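Long-range contacts in metal-dependent phosphohydrolase, HDOD domain-containing (Geobacter sulfurreducens, PDB 3HC1), which is of unknown function but carries a pair of iron ions in an all-helical HDOD domain, consistent with the activity of a metal-dependent phosphohydrolase: residues V143-A148 against A228-M233; P30-R35 against T100-D105; V154-I159 against T191-V196. All coordinates share one frame; numbering follows the deposited sequence.

Contact 1 (V143-A148 against A228-M233); sequences VNVYVA and AAIVAM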
loop_
_atom_site.group_PDB
_atom_site.type_symbol
_atom_site.label_atom_id
_atom_site.label_comp_id
_atom_site.label_asym_id
_atom_site.label_seq_id
_atom_site.Cartn_x
_atom_site.Cartn_y
_atom_site.Cartn_z
ATOM N N VAL A 143 -3.043 4.311 -10.881
ATOM C CA VAL A 143 -2.593 5.063 -9.716
ATOM C C VAL A 143 -3.502 4.814 -8.485
ATOM O O VAL A 143 -3.021 4.809 -7.366
ATOM C CB VAL A 143 -2.313 6.577 -10.031
ATOM C CG1 VAL A 143 -1.840 7.317 -8.764
ATOM C CG2 VAL A 143 -1.208 6.695 -11.109
ATOM N N ASN A 144 -4.805 4.589 -8.699
ATOM C CA ASN A 144 -5.758 4.283 -7.613
ATOM C C ASN A 144 -5.393 2.966 -6.903
ATOM O O ASN A 144 -5.519 2.857 -5.682
ATOM C CB ASN A 144 -7.183 4.118 -8.127
ATOM C CG ASN A 144 -7.753 5.379 -8.708
ATOM O OD1 ASN A 144 -7.057 6.164 -9.324
ATOM N ND2 ASN A 144 -9.029 5.550 -8.544
ATOM N N VAL A 145 -4.865 2.034 -7.675
ATOM C CA VAL A 145 -4.412 0.760 -7.114
ATOM C C VAL A 145 -3.114 0.983 -6.359
ATOM O O VAL A 145 -2.873 0.375 -5.321
ATOM C CB VAL A 145 -4.196 -0.312 -8.206
ATOM C CG1 VAL A 145 -3.865 -1.657 -7.604
ATOM C CG2 VAL A 145 -5.426 -0.450 -9.087
ATOM N N TYR A 146 -2.226 1.778 -6.929
ATOM C CA TYR A 146 -0.989 2.126 -6.261
ATOM C C TYR A 146 -1.264 2.734 -4.852
ATOM O O TYR A 146 -0.663 2.322 -3.857
ATOM C CB TYR A 146 -0.167 3.110 -7.090
ATOM C CG TYR A 146 1.150 3.506 -6.437
ATOM C CD1 TYR A 146 1.214 4.593 -5.589
ATOM C CD2 TYR A 146 2.319 2.813 -6.689
ATOM C CE1 TYR A 146 2.373 4.975 -4.988
ATOM C CE2 TYR A 146 3.541 3.221 -6.074
ATOM C CZ TYR A 146 3.540 4.280 -5.221
ATOM O OH TYR A 146 4.693 4.711 -4.625
ATOM N N VAL A 147 -2.141 3.721 -4.804
ATOM C CA VAL A 147 -2.437 4.441 -3.568
ATOM C C VAL A 147 -3.092 3.467 -2.545
ATOM O O VAL A 147 -2.650 3.443 -1.417
ATOM C CB VAL A 147 -3.317 5.689 -3.826
ATOM C CG1 VAL A 147 -3.959 6.196 -2.538
ATOM C CG2 VAL A 147 -2.489 6.813 -4.497
ATOM N N ALA A 148 -4.064 2.631 -2.963
ATOM C CA ALA A 148 -4.675 1.607 -2.078
ATOM C C ALA A 148 -3.599 0.684 -1.497
ATOM O O ALA A 148 -3.630 0.355 -0.306
ATOM C CB ALA A 148 -5.775 0.816 -2.768
ATOM N N ALA A 228 -14.484 -5.619 -7.367
ATOM C CA ALA A 228 -13.488 -5.587 -6.298
ATOM C C ALA A 228 -12.063 -5.748 -6.834
ATOM O O ALA A 228 -11.212 -6.319 -6.144
ATOM C CB ALA A 228 -13.843 -6.675 -5.253
ATOM N N ALA A 229 -11.780 -5.157 -8.015
ATOM C CA ALA A 229 -10.458 -5.237 -8.712
ATOM C C ALA A 229 -9.359 -4.670 -7.872
ATOM O O ALA A 229 -8.363 -5.340 -7.677
ATOM C CB ALA A 229 -10.451 -4.556 -10.054
ATOM N N ILE A 230 -9.531 -3.477 -7.302
ATOM C CA ILE A 230 -8.442 -2.871 -6.547
ATOM C C ILE A 230 -8.054 -3.721 -5.346
ATOM O O ILE A 230 -6.885 -3.974 -5.142
ATOM C CB ILE A 230 -8.751 -1.395 -6.125
ATOM C CG1 ILE A 230 -8.908 -0.495 -7.387
ATOM C CG2 ILE A 230 -7.624 -0.873 -5.254
ATOM C CD1 ILE A 230 -9.490 0.894 -7.140
ATOM N N VAL A 231 -9.037 -4.150 -4.559
ATOM C CA VAL A 231 -8.792 -4.931 -3.376
ATOM C C VAL A 231 -8.100 -6.239 -3.783
ATOM O O VAL A 231 -7.115 -6.647 -3.164
ATOM C CB VAL A 231 -10.074 -5.333 -2.599
ATOM C CG1 VAL A 231 -9.623 -5.976 -1.250
ATOM C CG2 VAL A 231 -11.008 -4.148 -2.364
ATOM N N ALA A 232 -8.625 -6.880 -4.835
ATOM C CA ALA A 232 -8.070 -8.119 -5.328
ATOM C C ALA A 232 -6.589 -7.937 -5.708
ATOM O O ALA A 232 -5.754 -8.783 -5.347
ATOM C CB ALA A 232 -8.914 -8.641 -6.498
HETATM N N MSE A 233 -6.269 -6.802 -6.366
HETATM C CA MSE A 233 -4.904 -6.476 -6.775
HETATM C C MSE A 233 -3.954 -6.313 -5.603
HETATM O O MSE A 233 -2.808 -6.833 -5.603
HETATM C CB MSE A 233 -4.889 -5.225 -7.738
HETATM C CG MSE A 233 -5.386 -5.690 -9.143
HETATM SE SE MSE A 233 -5.802 -4.143 -10.174
HETATM C CE MSE A 233 -6.989 -5.151 -11.348
#
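Ala148 and Ile230 make the closest approach across this contact: CB of Ala148 lies 3.5 Å from CG2 of Ile230. The small alanine lets the branched residue come in against its helix. CG2 of Ile230 stands anti to the backbone N and reaches Ala148, while CG1 (chi1 -63°) points away from the carbonyl carbon and passes Val145, whose CG2 is 3.9 Å from it. Val145 also serves the next turn of the partner helix. Its CG1 meets CB of Met233 at 3.7 Å and its CG2 meets the selenium of the same residue, a selenomethionine, at 3.9 Å, the two side chains crossing at about a right angle. In the HDOD domain protein this is a helix-helix contact of the all-alpha fold: helix 142-150 crosses helix 229-243, with a segment axis separation of 9.4 Å and a signed crossing angle of -51°. Helix 208-216 also meets the contact, where Thr213 touches both Ala148 and Ile230. The packing is looser at the extended end of Ile230, a partly exposed residue. Its CD1 finds only CB of Asn144, at 4.1 Å, among the atoms of helix segment 143-148. The amide of Asn144 does not take part in the contact with Ile230; its ND2 is hydrogen-bonded to OD1 of Asn41.

Contact 2 (P30-R35 against T100-D105); sequences PDIVLR and TCAIVD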
loop_
_atom_site.group_PDB
_atom_site.type_symbol
_atom_site.label_atom_id
_atom_site.label_comp_id
_atom_site.label_asym_id
_atom_site.label_seq_id
_atom_site.Cartn_x
_atom_site.Cartn_y
_atom_site.Cartn_z
ATOM N N PRO A 30 -0.942 14.567 5.571
ATOM C CA PRO A 30 -1.004 15.891 4.900
ATOM C C PRO A 30 -2.257 16.133 4.081
ATOM O O PRO A 30 -2.821 15.184 3.494
ATOM C CB PRO A 30 0.197 15.844 3.952
ATOM C CG PRO A 30 1.178 14.988 4.655
ATOM C CD PRO A 30 0.411 13.990 5.478
ATOM N N ASP A 31 -2.687 17.388 3.996
ATOM C CA ASP A 31 -3.816 17.723 3.118
ATOM C C ASP A 31 -3.562 17.306 1.677
ATOM O O ASP A 31 -4.517 16.964 0.942
ATOM C CB ASP A 31 -4.168 19.217 3.179
ATOM C CG ASP A 31 -4.735 19.601 4.516
ATOM O OD1 ASP A 31 -3.942 19.722 5.486
ATOM O OD2 ASP A 31 -5.974 19.733 4.613
ATOM N N ILE A 32 -2.296 17.332 1.267
ATOM C CA ILE A 32 -1.966 16.995 -0.135
ATOM C C ILE A 32 -2.289 15.517 -0.454
ATOM O O ILE A 32 -2.703 15.172 -1.574
ATOM C CB ILE A 32 -0.502 17.397 -0.526
ATOM C CG1 ILE A 32 -0.351 17.435 -2.066
ATOM C CG2 ILE A 32 0.513 16.522 0.140
ATOM C CD1 ILE A 32 0.841 18.243 -2.573
ATOM N N VAL A 33 -2.104 14.664 0.548
ATOM C CA VAL A 33 -2.402 13.232 0.451
ATOM C C VAL A 33 -3.912 13.038 0.319
ATOM O O VAL A 33 -4.371 12.397 -0.628
ATOM C CB VAL A 33 -1.727 12.448 1.635
ATOM C CG1 VAL A 33 -2.249 11.035 1.757
ATOM C CG2 VAL A 33 -0.255 12.391 1.449
ATOM N N LEU A 34 -4.700 13.671 1.188
ATOM C CA LEU A 34 -6.172 13.648 1.052
ATOM C C LEU A 34 -6.640 14.319 -0.253
ATOM O O LEU A 34 -7.541 13.805 -0.939
ATOM C CB LEU A 34 -6.880 14.265 2.312
ATOM C CG LEU A 34 -8.446 14.284 2.390
ATOM C CD1 LEU A 34 -9.052 12.921 2.781
ATOM C CD2 LEU A 34 -9.002 15.372 3.350
ATOM N N ARG A 35 -6.014 15.426 -0.641
ATOM C CA ARG A 35 -6.410 16.121 -1.887
ATOM C C ARG A 35 -6.178 15.210 -3.091
ATOM O O ARG A 35 -7.089 14.975 -3.897
ATOM C CB ARG A 35 -5.652 17.455 -2.055
ATOM C CG ARG A 35 -6.054 18.268 -3.313
ATOM N N THR A 100 3.565 9.654 -2.756
ATOM C CA THR A 100 4.613 8.809 -2.163
ATOM C C THR A 100 5.555 9.613 -1.280
ATOM O O THR A 100 5.908 9.192 -0.177
ATOM C CB THR A 100 5.383 8.074 -3.306
ATOM O OG1 THR A 100 4.432 7.272 -4.030
ATOM C CG2 THR A 100 6.507 7.196 -2.782
ATOM N N CYS A 101 5.969 10.780 -1.779
ATOM C CA CYS A 101 6.944 11.591 -1.069
ATOM C C CYS A 101 6.370 12.280 0.112
ATOM O O CYS A 101 7.113 12.591 1.008
ATOM C CB CYS A 101 7.603 12.613 -1.992
ATOM S SG CYS A 101 8.579 11.760 -3.233
ATOM N N ALA A 102 5.052 12.462 0.132
ATOM C CA ALA A 102 4.368 13.062 1.285
ATOM C C ALA A 102 3.979 11.990 2.299
ATOM O O ALA A 102 4.093 12.215 3.480
ATOM C CB ALA A 102 3.103 13.859 0.856
ATOM N N ILE A 103 3.516 10.837 1.836
ATOM C CA ILE A 103 3.048 9.804 2.754
ATOM C C ILE A 103 4.253 9.204 3.561
ATOM O O ILE A 103 4.062 8.622 4.619
ATOM C CB ILE A 103 2.236 8.751 2.019
ATOM C CG1 ILE A 103 1.320 7.964 2.986
ATOM C CG2 ILE A 103 3.103 7.815 1.210
ATOM C CD1 ILE A 103 0.080 8.712 3.343
ATOM N N VAL A 104 5.474 9.345 3.055
ATOM C CA VAL A 104 6.625 8.743 3.731
ATOM C C VAL A 104 6.791 9.305 5.168
ATOM O O VAL A 104 7.225 8.589 6.054
ATOM C CB VAL A 104 7.905 8.789 2.920
ATOM C CG1 VAL A 104 8.390 10.246 2.722
ATOM C CG2 VAL A 104 8.990 7.892 3.586
ATOM N N ASP A 105 6.380 10.547 5.413
ATOM C CA ASP A 105 6.433 11.097 6.780
ATOM C C ASP A 105 5.594 10.314 7.784
ATOM O O ASP A 105 5.976 10.180 8.928
ATOM C CB ASP A 105 6.009 12.578 6.808
ATOM C CG ASP A 105 6.991 13.465 6.099
ATOM O OD1 ASP A 105 8.198 13.169 6.140
ATOM O OD2 ASP A 105 6.552 14.449 5.471
#
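Val33 spreads its two methyls over Ala102 and Ile103, CG2 coming to 3.7 Å from CB of Ala102. The contact joins two helices of the HDOD fold, the short helix 31-39 and the long helix 82-108. Their segments cross at a signed angle of -129°, with axes 9.4 Å apart at closest approach. The alanine is the focus: its single methyl points at the partner helix and is met by two residues at once. Besides Val33, CG2 of Ile32 approaches the same CB, at 3.8 Å. Pro30, at the N-cap position of helix 31-39, adds a marginal touch, its ring carbon CG lying 4.2 Å from O of Ala102. Pro30 also lies near a bound glycerol, and Asp105 makes weak hydrogen bonds to glycerol, probably from the crystallisation liquor. The carboxylate of Asp105 itself forms a salt bridge from OD1 to Arg63. No hydrogen bond crosses between the segments; about 191 Å² is buried in all, and the touching groups are mostly apolar side chains. Elsewhere on helix 82-108, Ile98 and Phe99 extend the same surface toward Ile32 and Val33. Ile103 reaches the contact by its end: with CG1 anti to the backbone N (chi1 -159°) and chi2 at 79°, its CD1 lies 3.7 Å from CG1 of Val33, the two side chains meeting at about a right angle.

Contact 3 (V154-I159 against T191-V196); sequences VGEVFI and TSHCEV. With FE (Fe (III) ion), chain B.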
loop_
_atom_site.group_PDB
_atom_site.type_symbol
_atom_site.label_atom_id
_atom_site.label_comp_id
_atom_site.label_asym_id
_atom_site.label_seq_id
_atom_site.Cartn_x
_atom_site.Cartn_y
_atom_site.Cartn_z
ATOM N N VAL A 154 -1.663 0.594 6.718
ATOM C CA VAL A 154 -1.581 1.808 7.551
ATOM C C VAL A 154 -1.995 1.507 9.016
ATOM O O VAL A 154 -1.510 2.128 9.940
ATOM C CB VAL A 154 -2.400 2.972 6.925
ATOM C CG1 VAL A 154 -3.923 2.690 7.014
ATOM C CG2 VAL A 154 -2.072 4.237 7.561
ATOM N N GLY A 155 -2.833 0.498 9.229
ATOM C CA GLY A 155 -3.155 0.046 10.579
ATOM C C GLY A 155 -2.007 -0.515 11.404
ATOM O O GLY A 155 -2.025 -0.355 12.627
ATOM N N GLU A 156 -1.066 -1.200 10.756
ATOM C CA GLU A 156 0.153 -1.724 11.426
ATOM C C GLU A 156 1.060 -0.574 11.769
ATOM O O GLU A 156 1.735 -0.609 12.790
ATOM C CB GLU A 156 0.966 -2.702 10.559
ATOM C CG GLU A 156 0.332 -3.973 10.195
ATOM C CD GLU A 156 0.264 -4.972 11.346
ATOM O OE1 GLU A 156 -0.233 -4.595 12.410
ATOM O OE2 GLU A 156 0.702 -6.123 11.162
ATOM N N VAL A 157 1.067 0.461 10.931
ATOM C CA VAL A 157 1.803 1.651 11.224
ATOM C C VAL A 157 1.249 2.270 12.482
ATOM O O VAL A 157 1.984 2.627 13.387
ATOM C CB VAL A 157 1.792 2.690 10.063
ATOM C CG1 VAL A 157 2.434 4.002 10.527
ATOM C CG2 VAL A 157 2.571 2.127 8.893
ATOM N N PHE A 158 -0.068 2.348 12.565
ATOM C CA PHE A 158 -0.691 2.879 13.758
ATOM C C PHE A 158 -0.378 2.089 15.004
ATOM O O PHE A 158 -0.030 2.669 16.018
ATOM C CB PHE A 158 -2.214 2.931 13.589
ATOM C CG PHE A 158 -2.913 3.360 14.825
ATOM C CD1 PHE A 158 -3.008 4.701 15.123
ATOM C CD2 PHE A 158 -3.414 2.428 15.725
ATOM C CE1 PHE A 158 -3.638 5.106 16.278
ATOM C CE2 PHE A 158 -4.033 2.847 16.871
ATOM C CZ PHE A 158 -4.132 4.177 17.143
ATOM N N ILE A 159 -0.565 0.765 14.962
ATOM C CA ILE A 159 -0.364 -0.036 16.147
ATOM C C ILE A 159 1.126 0.034 16.571
ATOM O O ILE A 159 1.421 0.108 17.776
ATOM C CB ILE A 159 -0.783 -1.490 15.931
ATOM C CG1 ILE A 159 -2.280 -1.570 15.579
ATOM C CG2 ILE A 159 -0.475 -2.380 17.129
ATOM C CD1 ILE A 159 -2.685 -2.961 15.197
ATOM N N THR A 191 -9.211 -7.872 17.393
ATOM C CA THR A 191 -9.376 -7.108 16.156
ATOM C C THR A 191 -8.001 -7.083 15.509
ATOM O O THR A 191 -7.023 -7.461 16.144
ATOM C CB THR A 191 -9.921 -5.679 16.410
ATOM O OG1 THR A 191 -10.329 -5.104 15.160
ATOM C CG2 THR A 191 -8.877 -4.752 17.064
ATOM N N SER A 192 -7.899 -6.634 14.254
ATOM C CA SER A 192 -6.600 -6.561 13.590
ATOM C C SER A 192 -6.312 -5.189 12.953
ATOM O O SER A 192 -7.155 -4.275 12.959
ATOM C CB SER A 192 -6.523 -7.666 12.533
ATOM O OG SER A 192 -7.017 -7.192 11.279
ATOM N N HIS A 193 -5.129 -5.072 12.361
ATOM C CA HIS A 193 -4.753 -3.871 11.613
ATOM C C HIS A 193 -5.675 -3.591 10.416
ATOM O O HIS A 193 -5.703 -2.433 9.937
ATOM C CB HIS A 193 -3.302 -3.913 11.131
ATOM C CG HIS A 193 -3.044 -4.954 10.093
ATOM N ND1 HIS A 193 -3.001 -6.306 10.388
ATOM C CD2 HIS A 193 -2.882 -4.853 8.757
ATOM C CE1 HIS A 193 -2.772 -6.979 9.276
ATOM N NE2 HIS A 193 -2.671 -6.120 8.278
ATOM N N CYS A 194 -6.371 -4.611 9.908
ATOM C CA CYS A 194 -7.423 -4.426 8.894
ATOM C C CYS A 194 -8.512 -3.516 9.412
ATOM O O CYS A 194 -8.837 -2.511 8.811
ATOM C CB CYS A 194 -8.027 -5.733 8.462
ATOM S SG CYS A 194 -6.857 -6.864 7.670
ATOM N N GLU A 195 -9.049 -3.823 10.574
ATOM C CA GLU A 195 -10.103 -3.006 11.158
ATOM C C GLU A 195 -9.649 -1.674 11.715
ATOM O O GLU A 195 -10.322 -0.640 11.537
ATOM C CB GLU A 195 -10.785 -3.832 12.252
ATOM C CG GLU A 195 -11.472 -5.038 11.672
ATOM C CD GLU A 195 -10.596 -6.284 11.622
ATOM O OE1 GLU A 195 -9.383 -6.243 11.883
ATOM O OE2 GLU A 195 -11.160 -7.311 11.314
ATOM N N VAL A 196 -8.492 -1.686 12.393
ATOM C CA VAL A 196 -7.893 -0.461 12.837
ATOM C C VAL A 196 -7.576 0.426 11.658
ATOM O O VAL A 196 -7.824 1.618 11.737
ATOM C CB VAL A 196 -6.595 -0.711 13.689
ATOM C CG1 VAL A 196 -5.847 0.593 14.104
ATOM C CG2 VAL A 196 -7.008 -1.454 14.963
HETATM FE FE FE B . -1.794 -6.495 6.189
HETATM O O HOH W 1 -3.997 -1.655 7.798
HETATM O O HOH W 2 -1.056 -6.948 4.508
#
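The di-iron site of the HD-type domain takes one of its ligands from this contact, His193, at the first turn of helix 193-203. Its NE2 binds one of the two iron ions at 2.3 Å; a water and Asp153, His217, His218 and Glu249 fill out the shell. The imidazole is sandwiched. On one face Glu156 sends its CG over the ring, 3.8 Å from the centroid and 25° off the normal, a CH-pi contact. The glutamate chain, bent at chi2, stacks its carboxylate over the ring, the planes 16° apart. Cys194 SG sits over the opposite face, displaced toward the rim. The backbones also draw close where Gly155 has no side chain: its CA is 3.6 Å from O of His193. Water 1 bridges the two segments, accepting from N of Gly155 at 2.8 Å and donating to O of His193. Further along, CG1 of Val196 packs on Phe158, 3.5 Å from CD2. The helix start carrying the ligand is fixed by a capping box: Cys194 N donates to OG of Ser192 (3.0 Å), and OE1 of Glu195 accepts from both N (2.8 Å) and OG of Ser192. ND1 of His193 is hydrogen-bonded to Glu185. With one ring nitrogen engaged by Glu185 and the other by iron, and Glu156 over a face, the ring's rotation would be restricted, consistent with a second-shell role for Glu185.

The centres of the three contacts lie 18 to 19 Å apart. Contact 3 holds an iron ligand directly; neither of the others does. In contact 1 the side chain of Ala148 is about 6 Å from that of His152 and about 12 Å from an iron ion. In contact 2 the side chain of Ile103 is about 11 Å from those of His152 and Asp153. Contacts 1 and 2 touch, OH of Tyr146 lying 2.6 Å from OG1 of Thr100, a probable hydrogen bond. The nearest atoms of contact 3 and of each other contact are about 7 Å apart. Helices 142-150 and 154-162 follow each other in the chain, with His152 and Asp153 between them in sequence.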